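Side-chain contacts in fucoxanthin chlorophyll a/c-binding protein Lhcq3 (Chaetoceros gracilis, PDB 6L4U), which probably harvests light as a membrane antenna protein of a diatom, binding chlorophylls a and c together with carotenoids: residues Arg71-Ala76 / Arg176-Ala181; Gly91-Ser94 / Ser98-Ser101. All coordinates share one frame; numbering follows the deposited sequence.

Contact 1 of 2, residues Arg71-Ala76 / Arg176-Ala181. With CLA (chlorophyll a), chain B.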
ATOM      1  N   ARG X  71      43.612 -20.720 -69.913  1.00 50.64           N
ATOM      2  CA  ARG X  71      42.446 -20.668 -70.787  1.00 50.64           C
ATOM      3  C   ARG X  71      41.801 -19.289 -70.803  1.00 50.64           C
ATOM      4  O   ARG X  71      41.278 -18.869 -71.837  1.00 50.64           O
ATOM      5  CB  ARG X  71      41.419 -21.707 -70.351  1.00 50.64           C
ATOM      6  CG  ARG X  71      41.859 -23.135 -70.537  1.00 50.64           C
ATOM      7  CD  ARG X  71      40.921 -24.067 -69.810  1.00 50.64           C
ATOM      8  NE  ARG X  71      41.294 -25.461 -69.997  1.00 50.64           N
ATOM      9  CZ  ARG X  71      40.618 -26.484 -69.494  1.00 50.64           C
ATOM     10  NH1 ARG X  71      39.533 -26.268 -68.768  1.00 50.64           N
ATOM     11  NH2 ARG X  71      41.026 -27.724 -69.719  1.00 50.64           N
ATOM     12  N   VAL X  72      41.832 -18.577 -69.679  1.00 50.44           N
ATOM     13  CA  VAL X  72      41.270 -17.233 -69.629  1.00 50.44           C
ATOM     14  C   VAL X  72      42.135 -16.261 -70.424  1.00 50.44           C
ATOM     15  O   VAL X  72      41.619 -15.444 -71.196  1.00 50.44           O
ATOM     16  CB  VAL X  72      41.098 -16.797 -68.158  1.00 50.44           C
ATOM     17  CG1 VAL X  72      40.995 -15.291 -68.028  1.00 50.44           C
ATOM     18  CG2 VAL X  72      39.873 -17.454 -67.561  1.00 50.44           C
ATOM     19  N   ALA X  73      43.457 -16.368 -70.291  1.00 51.49           N
ATOM     20  CA  ALA X  73      44.366 -15.468 -70.987  1.00 51.49           C
ATOM     21  C   ALA X  73      44.451 -15.731 -72.480  1.00 51.49           C
ATOM     22  O   ALA X  73      44.672 -14.782 -73.239  1.00 51.49           O
ATOM     23  CB  ALA X  73      45.766 -15.566 -70.401  1.00 51.49           C
ATOM     24  N   MET X  74      44.323 -16.989 -72.912  1.00 54.84           N
ATOM     25  CA  MET X  74      44.273 -17.274 -74.342  1.00 54.84           C
ATOM     26  C   MET X  74      43.036 -16.657 -74.972  1.00 54.84           C
ATOM     27  O   MET X  74      43.093 -16.143 -76.093  1.00 54.84           O
ATOM     28  CB  MET X  74      44.295 -18.779 -74.588  1.00 54.84           C
ATOM     29  CG  MET X  74      45.597 -19.474 -74.273  1.00 54.84           C
ATOM     30  SD  MET X  74      45.557 -21.214 -74.723  1.00 54.84           S
ATOM     31  CE  MET X  74      45.268 -21.970 -73.133  1.00 54.84           C
ATOM     32  N   LEU X  75      41.913 -16.677 -74.254  1.00 55.65           N
ATOM     33  CA  LEU X  75      40.749 -15.918 -74.682  1.00 55.65           C
ATOM     34  C   LEU X  75      40.965 -14.421 -74.536  1.00 55.65           C
ATOM     35  O   LEU X  75      40.302 -13.641 -75.219  1.00 55.65           O
ATOM     36  CB  LEU X  75      39.517 -16.332 -73.879  1.00 55.65           C
ATOM     37  CG  LEU X  75      39.017 -17.768 -74.011  1.00 55.65           C
ATOM     38  CD1 LEU X  75      37.861 -17.998 -73.059  1.00 55.65           C
ATOM     39  CD2 LEU X  75      38.616 -18.083 -75.433  1.00 55.65           C
ATOM     40  N   ALA X  76      41.885 -14.005 -73.669  1.00 54.62           N
ATOM     41  CA  ALA X  76      42.093 -12.583 -73.441  1.00 54.62           C
ATOM     42  C   ALA X  76      43.097 -11.994 -74.419  1.00 54.62           C
ATOM     43  O   ALA X  76      42.938 -10.849 -74.854  1.00 54.62           O
ATOM     44  CB  ALA X  76      42.545 -12.338 -72.006  1.00 54.62           C
ATOM     45  N   ARG X 176      50.803 -20.546 -70.848  1.00 53.96           N
ATOM     46  CA  ARG X 176      51.935 -19.833 -70.259  1.00 53.96           C
ATOM     47  C   ARG X 176      52.342 -18.632 -71.101  1.00 53.96           C
ATOM     48  O   ARG X 176      52.739 -17.594 -70.563  1.00 53.96           O
ATOM     49  CB  ARG X 176      53.136 -20.766 -70.112  1.00 53.96           C
ATOM     50  CG  ARG X 176      53.035 -21.865 -69.084  1.00 53.96           C
ATOM     51  CD  ARG X 176      54.058 -22.923 -69.444  1.00 53.96           C
ATOM     52  NE  ARG X 176      53.813 -24.213 -68.823  1.00 53.96           N
ATOM     53  CZ  ARG X 176      54.608 -24.790 -67.927  1.00 53.96           C
ATOM     54  NH1 ARG X 176      55.730 -24.186 -67.479  1.00 53.96           N
ATOM     55  NH2 ARG X 176      54.257 -25.977 -67.451  1.00 53.96           N
ATOM     56  N   LEU X 177      52.249 -18.756 -72.424  1.00 57.35           N
ATOM     57  CA  LEU X 177      52.662 -17.665 -73.295  1.00 57.35           C
ATOM     58  C   LEU X 177      51.598 -16.578 -73.360  1.00 57.35           C
ATOM     59  O   LEU X 177      51.923 -15.386 -73.403  1.00 57.35           O
ATOM     60  CB  LEU X 177      52.971 -18.205 -74.690  1.00 57.35           C
ATOM     61  CG  LEU X 177      53.426 -17.205 -75.750  1.00 57.35           C
ATOM     62  CD1 LEU X 177      54.624 -16.421 -75.256  1.00 57.35           C
ATOM     63  CD2 LEU X 177      53.753 -17.926 -77.042  1.00 57.35           C
ATOM     64  N   ALA X 178      50.324 -16.967 -73.364  1.00 53.97           N
ATOM     65  CA  ALA X 178      49.256 -15.980 -73.435  1.00 53.97           C
ATOM     66  C   ALA X 178      49.102 -15.191 -72.144  1.00 53.97           C
ATOM     67  O   ALA X 178      48.620 -14.058 -72.189  1.00 53.97           O
ATOM     68  CB  ALA X 178      47.935 -16.650 -73.793  1.00 53.97           C
ATOM     69  N   MET X 179      49.495 -15.761 -71.002  1.00 52.46           N
ATOM     70  CA  MET X 179      49.461 -15.019 -69.747  1.00 52.46           C
ATOM     71  C   MET X 179      50.511 -13.922 -69.712  1.00 52.46           C
ATOM     72  O   MET X 179      50.263 -12.846 -69.158  1.00 52.46           O
ATOM     73  CB  MET X 179      49.652 -15.971 -68.567  1.00 52.46           C
ATOM     74  CG  MET X 179      48.366 -16.616 -68.116  1.00 52.46           C
ATOM     75  SD  MET X 179      48.541 -18.318 -67.611  1.00 52.46           S
ATOM     76  CE  MET X 179      49.357 -18.045 -66.084  1.00 52.46           C
ATOM     77  N   ILE X 180      51.681 -14.177 -70.295  1.00 54.10           N
ATOM     78  CA  ILE X 180      52.664 -13.121 -70.501  1.00 54.10           C
ATOM     79  C   ILE X 180      52.151 -12.113 -71.520  1.00 54.10           C
ATOM     80  O   ILE X 180      52.396 -10.906 -71.401  1.00 54.10           O
ATOM     81  CB  ILE X 180      54.000 -13.748 -70.933  1.00 54.10           C
ATOM     82  CG1 ILE X 180      54.424 -14.805 -69.922  1.00 54.10           C
ATOM     83  CG2 ILE X 180      55.087 -12.706 -71.064  1.00 54.10           C
ATOM     84  CD1 ILE X 180      55.649 -15.543 -70.321  1.00 54.10           C
ATOM     85  N   ALA X 181      51.393 -12.590 -72.510  1.00 53.93           N
ATOM     86  CA  ALA X 181      50.952 -11.739 -73.609  1.00 53.93           C
ATOM     87  C   ALA X 181      49.897 -10.738 -73.158  1.00 53.93           C
ATOM     88  O   ALA X 181      49.970  -9.554 -73.505  1.00 53.93           O
ATOM     89  CB  ALA X 181      50.418 -12.603 -74.747  1.00 53.93           C
TER
HETATM   90 MG   CLA B 302      53.500 -22.314 -64.304  1.00 52.12          MG
HETATM   91  CHA CLA B 302      55.219 -25.263 -63.858  1.00 52.12           C
HETATM   92  CHB CLA B 302      51.639 -23.089 -61.588  1.00 52.12           C
HETATM   93  CHC CLA B 302      52.189 -19.250 -64.510  1.00 52.12           C
HETATM   94  CHD CLA B 302      55.954 -21.398 -66.910  1.00 52.12           C
HETATM   95  NA  CLA B 302      53.461 -23.859 -62.928  1.00 52.12           N
HETATM   96  C1A CLA B 302      54.135 -24.939 -62.872  1.00 52.12           C
HETATM   97  C2A CLA B 302      53.788 -25.883 -61.762  1.00 52.12           C
HETATM   98  C3A CLA B 302      52.598 -25.206 -61.136  1.00 52.12           C
HETATM   99  C4A CLA B 302      52.568 -23.964 -61.948  1.00 52.12           C
HETATM  100  CMA CLA B 302      51.334 -26.011 -61.397  1.00 52.12           C
HETATM  101  CAA CLA B 302      54.946 -25.622 -60.783  1.00 52.12           C
HETATM  102  CBA CLA B 302      54.813 -26.041 -59.322  1.00 52.12           C
HETATM  103  CGA CLA B 302      54.519 -24.882 -58.384  1.00 52.12           C
HETATM  104  O1A CLA B 302      54.124 -25.096 -57.262  1.00 52.12           O
HETATM  105  O2A CLA B 302      54.603 -23.492 -58.792  1.00 52.12           O
HETATM  106  NB  CLA B 302      52.101 -21.326 -63.205  1.00 52.12           N
HETATM  107  C1B CLA B 302      51.402 -21.774 -62.174  1.00 52.12           C
HETATM  108  C2B CLA B 302      50.430 -20.815 -61.597  1.00 52.12           C
HETATM  109  C3B CLA B 302      50.618 -19.651 -62.488  1.00 52.12           C
HETATM  110  C4B CLA B 302      51.668 -20.095 -63.435  1.00 52.12           C
HETATM  111  CMB CLA B 302      49.503 -20.991 -60.431  1.00 52.12           C
HETATM  112  CAB CLA B 302      49.942 -18.338 -62.479  1.00 52.12           C
HETATM  113  CBB CLA B 302      48.642 -18.246 -62.586  1.00 52.12           C
HETATM  114  NC  CLA B 302      54.017 -20.673 -65.433  1.00 52.12           N
HETATM  115  C1C CLA B 302      53.287 -19.551 -65.432  1.00 52.12           C
HETATM  116  C2C CLA B 302      53.662 -18.551 -66.460  1.00 52.12           C
HETATM  117  C3C CLA B 302      54.777 -19.202 -67.159  1.00 52.12           C
HETATM  118  C4C CLA B 302      54.905 -20.487 -66.437  1.00 52.12           C
HETATM  119  CMC CLA B 302      53.066 -17.208 -66.749  1.00 52.12           C
HETATM  120  CAC CLA B 302      55.597 -18.685 -68.308  1.00 52.12           C
HETATM  121  CBC CLA B 302      56.741 -17.940 -67.657  1.00 52.12           C
HETATM  122  ND  CLA B 302      55.203 -23.006 -65.157  1.00 52.12           N
HETATM  123  C1D CLA B 302      56.032 -22.710 -66.284  1.00 52.12           C
HETATM  124  C2D CLA B 302      56.906 -23.805 -66.745  1.00 52.12           C
HETATM  125  C3D CLA B 302      56.577 -24.833 -65.723  1.00 52.12           C
HETATM  126  C4D CLA B 302      55.609 -24.299 -64.891  1.00 52.12           C
HETATM  127  CMD CLA B 302      57.942 -23.972 -67.817  1.00 52.12           C
HETATM  128  CAD CLA B 302      56.851 -26.213 -65.268  1.00 52.12           C
HETATM  129  OBD CLA B 302      57.690 -27.020 -65.806  1.00 52.12           O
HETATM  130  CBD CLA B 302      55.987 -26.516 -64.112  1.00 52.12           C
HETATM  131  CGD CLA B 302      55.042 -27.601 -64.508  1.00 52.12           C
HETATM  132  O1D CLA B 302      54.119 -27.385 -65.269  1.00 52.12           O
HETATM  133  O2D CLA B 302      55.196 -28.921 -63.938  1.00 52.12           O
HETATM  134  CED CLA B 302      54.064 -29.778 -63.902  1.00 52.12           C
HETATM  135  C1  CLA B 302      53.556 -22.654 -58.305  1.00 52.12           C
HETATM  136  C2  CLA B 302      53.431 -21.373 -59.090  1.00 52.12           C
HETATM  137  C3  CLA B 302      52.838 -20.288 -58.566  1.00 52.12           C
HETATM  138  C4  CLA B 302      52.261 -20.321 -57.177  1.00 52.12           C
HETATM  139  C5  CLA B 302      52.752 -19.034 -59.402  1.00 52.12           C
HETATM  140  C6  CLA B 302      52.035 -17.877 -58.720  1.00 52.12           C
HETATM  141  C7  CLA B 302      52.682 -16.533 -59.034  1.00 52.12           C
HETATM  142  C8  CLA B 302      53.951 -16.269 -58.233  1.00 52.12           C
HETATM  143  C9  CLA B 302      53.762 -16.574 -56.753  1.00 52.12           C
HETATM  144  C10 CLA B 302      54.354 -14.812 -58.416  1.00 52.12           C
HETATM  145  C11 CLA B 302      54.690 -14.526 -59.870  1.00 52.12           C
HETATM  146  C12 CLA B 302      54.864 -13.039 -60.136  1.00 52.12           C
HETATM  147  C13 CLA B 302      55.785 -12.852 -61.334  1.00 52.12           C
HETATM  148  C14 CLA B 302      57.220 -12.606 -60.887  1.00 52.12           C
HETATM  149  C15 CLA B 302      55.279 -11.717 -62.216  1.00 52.12           C
HETATM  150  C16 CLA B 302      55.851 -11.851 -63.621  1.00 52.12           C
HETATM  151  C17 CLA B 302      54.946 -11.223 -64.675  1.00 52.12           C
HETATM  152  C18 CLA B 302      54.881 -12.097 -65.924  1.00 52.12           C
HETATM  153  C19 CLA B 302      56.266 -12.383 -66.490  1.00 52.12           C
HETATM  154  C20 CLA B 302      53.992 -11.481 -66.994  1.00 52.12           C
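The methyl groups of A73 and A178 permit a close approach of the segments 71-76 and 176-181, whose axes come to 7.8 Å, and no hydrogen bond joins them across the interface. These segments belong to helices 56-85 and 161-190, the crossed pair of long helices at the centre of the light-harvesting fold, and they cross at 56°. Alanine suits both places because its side chain is one methyl, small enough for the backbones to come this close. Methionine follows each alanine, and the packing is reciprocal: A73 CB lies 3.6 Å from M179 CG, while A178 CB lies 3.7 Å from M74 CG. The two methyls themselves are looser neighbours, CB to CB 4.2 Å. A73 CB also rests 3.7 Å from A178 O, so methyl meets backbone as well as side chain. Flexible, apolar methionine can pack against an alanine and still reach a pigment. Nearby, R71 of helix 56-85 forms a salt bridge with E171 of the other helix. R176 points to chlorophyll a, but its guanidinium is modelled implausibly close to the macrocycle, making its details doubtful. M179 bends at its second and third torsions (142° and 73°), which carries its CE to 3.5 Å from chlorophyll CHC.

Contact 2 of 2, residues Gly91-Ser94 / Ser98-Ser101; sequences GMLS and SFES. With CLA (chlorophyll a), chain C.
A single beta bridge between M92 and S98 pinches shut the short loop that runs into helix 99-103, and S98 is also the N-cap of that helix. The bridge is modest: F99 N gives G91 O a weak hydrogen bond of 3.5 Å, nearly straight at 167°. Glycine suits G91's place because a side chain at these backbone angles would be jammed against the preceding carbonyl oxygen. With chi1 at 67°, S98 OG lies between its own N and carbonyl carbon, where it weakly accepts from E100 N at 3.2 Å. Its CB, meanwhile, packs 3.6 Å from M92 SD. F99 CE2 reaches M92 C and L93 N, both 3.4 Å away, and L93 CB stands over one face of the ring in a CH-pi contact, 3.9 Å from the centroid. L93 CD1 lies 3.7 Å from F99 CE1 and equally close to chlorophyll CBA. F99 CD1 approaches the chlorophyll keto oxygen OBD at 3.2 Å. Replacing F99 by an alanine is likely to leave L93 CB without its aromatic face and open a gap beside the keto group. A serine N-cap, its OG accepting from the N two residues on, starts many helices, and here it does so weakly beside the chlorophyll site.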
ATOM      1  N   GLY X  91      26.009  -5.517 -86.651  1.00 60.67           N
ATOM      2  CA  GLY X  91      24.711  -5.195 -86.096  1.00 60.67           C
ATOM      3  C   GLY X  91      24.716  -4.460 -84.774  1.00 60.67           C
ATOM      4  O   GLY X  91      25.536  -3.568 -84.543  1.00 60.67           O
ATOM      5  N   MET X  92      23.785  -4.831 -83.901  1.00 67.42           N
ATOM      6  CA  MET X  92      23.563  -4.156 -82.631  1.00 67.42           C
ATOM      7  C   MET X  92      23.877  -5.116 -81.495  1.00 67.42           C
ATOM      8  O   MET X  92      23.397  -6.253 -81.490  1.00 67.42           O
ATOM      9  CB  MET X  92      22.114  -3.677 -82.519  1.00 67.42           C
ATOM     10  CG  MET X  92      21.702  -2.644 -83.548  1.00 67.42           C
ATOM     11  SD  MET X  92      22.564  -1.074 -83.394  1.00 67.42           S
ATOM     12  CE  MET X  92      21.830  -0.428 -81.895  1.00 67.42           C
ATOM     13  N   LEU X  93      24.693  -4.665 -80.541  1.00 65.42           N
ATOM     14  CA  LEU X  93      24.866  -5.433 -79.313  1.00 65.42           C
ATOM     15  C   LEU X  93      23.648  -5.296 -78.413  1.00 65.42           C
ATOM     16  O   LEU X  93      23.177  -6.284 -77.841  1.00 65.42           O
ATOM     17  CB  LEU X  93      26.126  -4.983 -78.576  1.00 65.42           C
ATOM     18  CG  LEU X  93      26.324  -5.562 -77.173  1.00 65.42           C
ATOM     19  CD1 LEU X  93      26.848  -6.976 -77.243  1.00 65.42           C
ATOM     20  CD2 LEU X  93      27.248  -4.695 -76.353  1.00 65.42           C
ATOM     21  N   SER X  94      23.122  -4.082 -78.289  1.00 63.33           N
ATOM     22  CA  SER X  94      21.920  -3.835 -77.507  1.00 63.33           C
ATOM     23  C   SER X  94      20.994  -2.903 -78.271  1.00 63.33           C
ATOM     24  O   SER X  94      21.170  -2.695 -79.475  1.00 63.33           O
ATOM     25  CB  SER X  94      22.269  -3.241 -76.143  1.00 63.33           C
ATOM     26  OG  SER X  94      22.782  -1.932 -76.276  1.00 63.33           O
ATOM     27  N   SER X  98      25.803  -0.378 -80.521  1.00 64.71           N
ATOM     28  CA  SER X  98      26.196  -1.231 -81.627  1.00 64.71           C
ATOM     29  C   SER X  98      27.614  -1.739 -81.414  1.00 64.71           C
ATOM     30  O   SER X  98      28.325  -1.309 -80.503  1.00 64.71           O
ATOM     31  CB  SER X  98      26.118  -0.477 -82.952  1.00 64.71           C
ATOM     32  OG  SER X  98      27.094   0.549 -83.005  1.00 64.71           O
ATOM     33  N   PHE X  99      28.031  -2.659 -82.283  1.00 65.77           N
ATOM     34  CA  PHE X  99      29.426  -3.079 -82.271  1.00 65.77           C
ATOM     35  C   PHE X  99      30.316  -2.074 -82.987  1.00 65.77           C
ATOM     36  O   PHE X  99      31.545  -2.179 -82.918  1.00 65.77           O
ATOM     37  CB  PHE X  99      29.574  -4.454 -82.911  1.00 65.77           C
ATOM     38  CG  PHE X  99      28.743  -5.527 -82.266  1.00 65.77           C
ATOM     39  CD1 PHE X  99      29.211  -6.209 -81.159  1.00 65.77           C
ATOM     40  CD2 PHE X  99      27.507  -5.872 -82.787  1.00 65.77           C
ATOM     41  CE1 PHE X  99      28.458  -7.207 -80.569  1.00 65.77           C
ATOM     42  CE2 PHE X  99      26.746  -6.868 -82.203  1.00 65.77           C
ATOM     43  CZ  PHE X  99      27.224  -7.537 -81.094  1.00 65.77           C
ATOM     44  N   GLU X 100      29.713  -1.113 -83.697  1.00 67.59           N
ATOM     45  CA  GLU X 100      30.482  -0.084 -84.389  1.00 67.59           C
ATOM     46  C   GLU X 100      31.195   0.830 -83.401  1.00 67.59           C
ATOM     47  O   GLU X 100      32.335   1.244 -83.639  1.00 67.59           O
ATOM     48  CB  GLU X 100      29.558   0.737 -85.289  1.00 67.59           C
ATOM     49  CG  GLU X 100      28.886  -0.037 -86.421  1.00 67.59           C
ATOM     50  CD  GLU X 100      29.848  -0.454 -87.518  1.00 67.59           C
ATOM     51  OE1 GLU X 100      30.843   0.264 -87.750  1.00 67.59           O
ATOM     52  OE2 GLU X 100      29.595  -1.491 -88.165  1.00 67.59           O
ATOM     53  N   SER X 101      30.538   1.157 -82.287  1.00 63.77           N
ATOM     54  CA  SER X 101      31.130   2.056 -81.309  1.00 63.77           C
ATOM     55  C   SER X 101      32.138   1.356 -80.408  1.00 63.77           C
ATOM     56  O   SER X 101      33.093   1.997 -79.956  1.00 63.77           O
ATOM     57  CB  SER X 101      30.032   2.697 -80.462  1.00 63.77           C
ATOM     58  OG  SER X 101      29.165   1.711 -79.935  1.00 63.77           O
TER
HETATM   59 MG   CLA C 304      35.521 -10.347 -77.408  1.00 61.62          MG
HETATM   60  CHA CLA C 304      33.186  -8.250 -78.815  1.00 61.62           C
HETATM   61  CHB CLA C 304      34.712  -9.067 -74.385  1.00 61.62           C
HETATM   62  CHC CLA C 304      37.342 -12.823 -76.023  1.00 61.62           C
HETATM   63  CHD CLA C 304      36.009 -11.875 -80.740  1.00 61.62           C
HETATM   64  NA  CLA C 304      34.164  -8.951 -76.706  1.00 61.62           N
HETATM   65  C1A CLA C 304      33.389  -8.156 -77.334  1.00 61.62           C
HETATM   66  C2A CLA C 304      32.604  -7.182 -76.498  1.00 61.62           C
HETATM   67  C3A CLA C 304      33.170  -7.423 -75.126  1.00 61.62           C
HETATM   68  C4A CLA C 304      34.083  -8.558 -75.436  1.00 61.62           C
HETATM   69  CMA CLA C 304      33.974  -6.206 -74.693  1.00 61.62           C
HETATM   70  CAA CLA C 304      31.228  -7.713 -76.061  1.00 61.62           C
HETATM   71  CBA CLA C 304      30.235  -8.444 -76.962  1.00 61.62           C
HETATM   72  CGA CLA C 304      30.534  -9.896 -77.283  1.00 61.62           C
HETATM   73  O1A CLA C 304      29.774 -10.503 -78.015  1.00 61.62           O
HETATM   74  O2A CLA C 304      31.685 -10.627 -76.783  1.00 61.62           O
HETATM   75  NB  CLA C 304      35.944 -10.865 -75.484  1.00 61.62           N
HETATM   76  C1B CLA C 304      35.631 -10.202 -74.376  1.00 61.62           C
HETATM   77  C2B CLA C 304      36.203 -10.740 -73.117  1.00 61.62           C
HETATM   78  C3B CLA C 304      36.991 -11.881 -73.637  1.00 61.62           C
HETATM   79  C4B CLA C 304      36.750 -11.849 -75.101  1.00 61.62           C
HETATM   80  CMB CLA C 304      36.032 -10.233 -71.709  1.00 61.62           C
HETATM   81  CAB CLA C 304      37.839 -12.860 -72.926  1.00 61.62           C
HETATM   82  CBB CLA C 304      38.792 -12.478 -72.108  1.00 61.62           C
HETATM   83  NC  CLA C 304      36.457 -11.987 -78.227  1.00 61.62           N
HETATM   84  C1C CLA C 304      37.147 -12.867 -77.482  1.00 61.62           C
HETATM   85  C2C CLA C 304      37.757 -13.980 -78.246  1.00 61.62           C
HETATM   86  C3C CLA C 304      37.362 -13.689 -79.636  1.00 61.62           C
HETATM   87  C4C CLA C 304      36.572 -12.443 -79.500  1.00 61.62           C
HETATM   88  CMC CLA C 304      38.584 -15.124 -77.733  1.00 61.62           C
HETATM   89  CAC CLA C 304      37.678 -14.468 -80.885  1.00 61.62           C
HETATM   90  CBC CLA C 304      36.552 -15.466 -81.028  1.00 61.62           C
HETATM   91  ND  CLA C 304      34.828 -10.209 -79.316  1.00 61.62           N
HETATM   92  C1D CLA C 304      35.059 -10.772 -80.614  1.00 61.62           C
HETATM   93  C2D CLA C 304      34.289 -10.159 -81.727  1.00 61.62           C
HETATM   94  C3D CLA C 304      33.534  -9.128 -80.967  1.00 61.62           C
HETATM   95  C4D CLA C 304      33.897  -9.240 -79.636  1.00 61.62           C
HETATM   96  CMD CLA C 304      34.164 -10.362 -83.210  1.00 61.62           C
HETATM   97  CAD CLA C 304      32.532  -8.038 -81.060  1.00 61.62           C
HETATM   98  OBD CLA C 304      31.957  -7.627 -82.124  1.00 61.62           O
HETATM   99  CBD CLA C 304      32.322  -7.454 -79.724  1.00 61.62           C
HETATM  100  CGD CLA C 304      32.832  -6.052 -79.799  1.00 61.62           C
HETATM  101  O1D CLA C 304      32.079  -5.116 -79.623  1.00 61.62           O
HETATM  102  O2D CLA C 304      34.232  -5.791 -80.070  1.00 61.62           O
HETATM  103  CED CLA C 304      34.766  -4.508 -79.759  1.00 61.62           C
HETATM  104  C1  CLA C 304      32.216 -11.638 -77.638  1.00 61.62           C
HETATM  105  C2  CLA C 304      32.389 -12.968 -76.949  1.00 61.62           C
HETATM  106  C3  CLA C 304      32.952 -14.014 -77.578  1.00 61.62           C
HETATM  107  C4  CLA C 304      33.416 -13.911 -79.000  1.00 61.62           C
HETATM  108  C5  CLA C 304      33.111 -15.332 -76.867  1.00 61.62           C
HETATM  109  C6  CLA C 304      34.384 -15.421 -76.037  1.00 61.62           C
HETATM  110  C7  CLA C 304      34.995 -16.813 -76.130  1.00 61.62           C
HETATM  111  C8  CLA C 304      34.035 -17.903 -75.660  1.00 61.62           C
HETATM  112  C9  CLA C 304      33.772 -17.789 -74.164  1.00 61.62           C
HETATM  113  C10 CLA C 304      34.621 -19.273 -75.974  1.00 61.62           C
HETATM  114  C11 CLA C 304      33.823 -20.038 -77.027  1.00 61.62           C
HETATM  115  C12 CLA C 304      33.953 -19.466 -78.441  1.00 61.62           C
HETATM  116  C13 CLA C 304      35.132 -19.993 -79.273  1.00 61.62           C
HETATM  117  C14 CLA C 304      35.572 -21.405 -78.889  1.00 61.62           C
HETATM  118  C15 CLA C 304      36.314 -19.027 -79.222  1.00 61.62           C
HETATM  119  C16 CLA C 304      37.188 -19.139 -80.465  1.00 61.62           C
HETATM  120  C17 CLA C 304      38.649 -18.828 -80.158  1.00 61.62           C
HETATM  121  C18 CLA C 304      39.523 -18.917 -81.407  1.00 61.62           C
HETATM  122  C19 CLA C 304      39.193 -17.811 -82.402  1.00 61.62           C
HETATM  123  C20 CLA C 304      39.415 -20.286 -82.071  1.00 61.62           C

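Overall arrangement
Contact 1 is core and contact 2 peripheral: their centres lie about 5 and 25 Å from the centre of the chain, and about 26 Å from each other, without touching. Along the sequence, contact 2 is nested inside the long excursion closed by contact 1. They share no helix: contact 1 joins helices 56-85 and 161-190, with all its touching residues buried and apolar carbons doing the work. Contact 2 is local and partly exposed, tying the loop after helix 56-85 to helix 99-103, and mixes weak backbone and serine bonds with aromatic packing. Both border chlorophyll a, though different molecules; alanine and methionine carry contact 1, a phenylalanine ring and serine bonds carry contact 2.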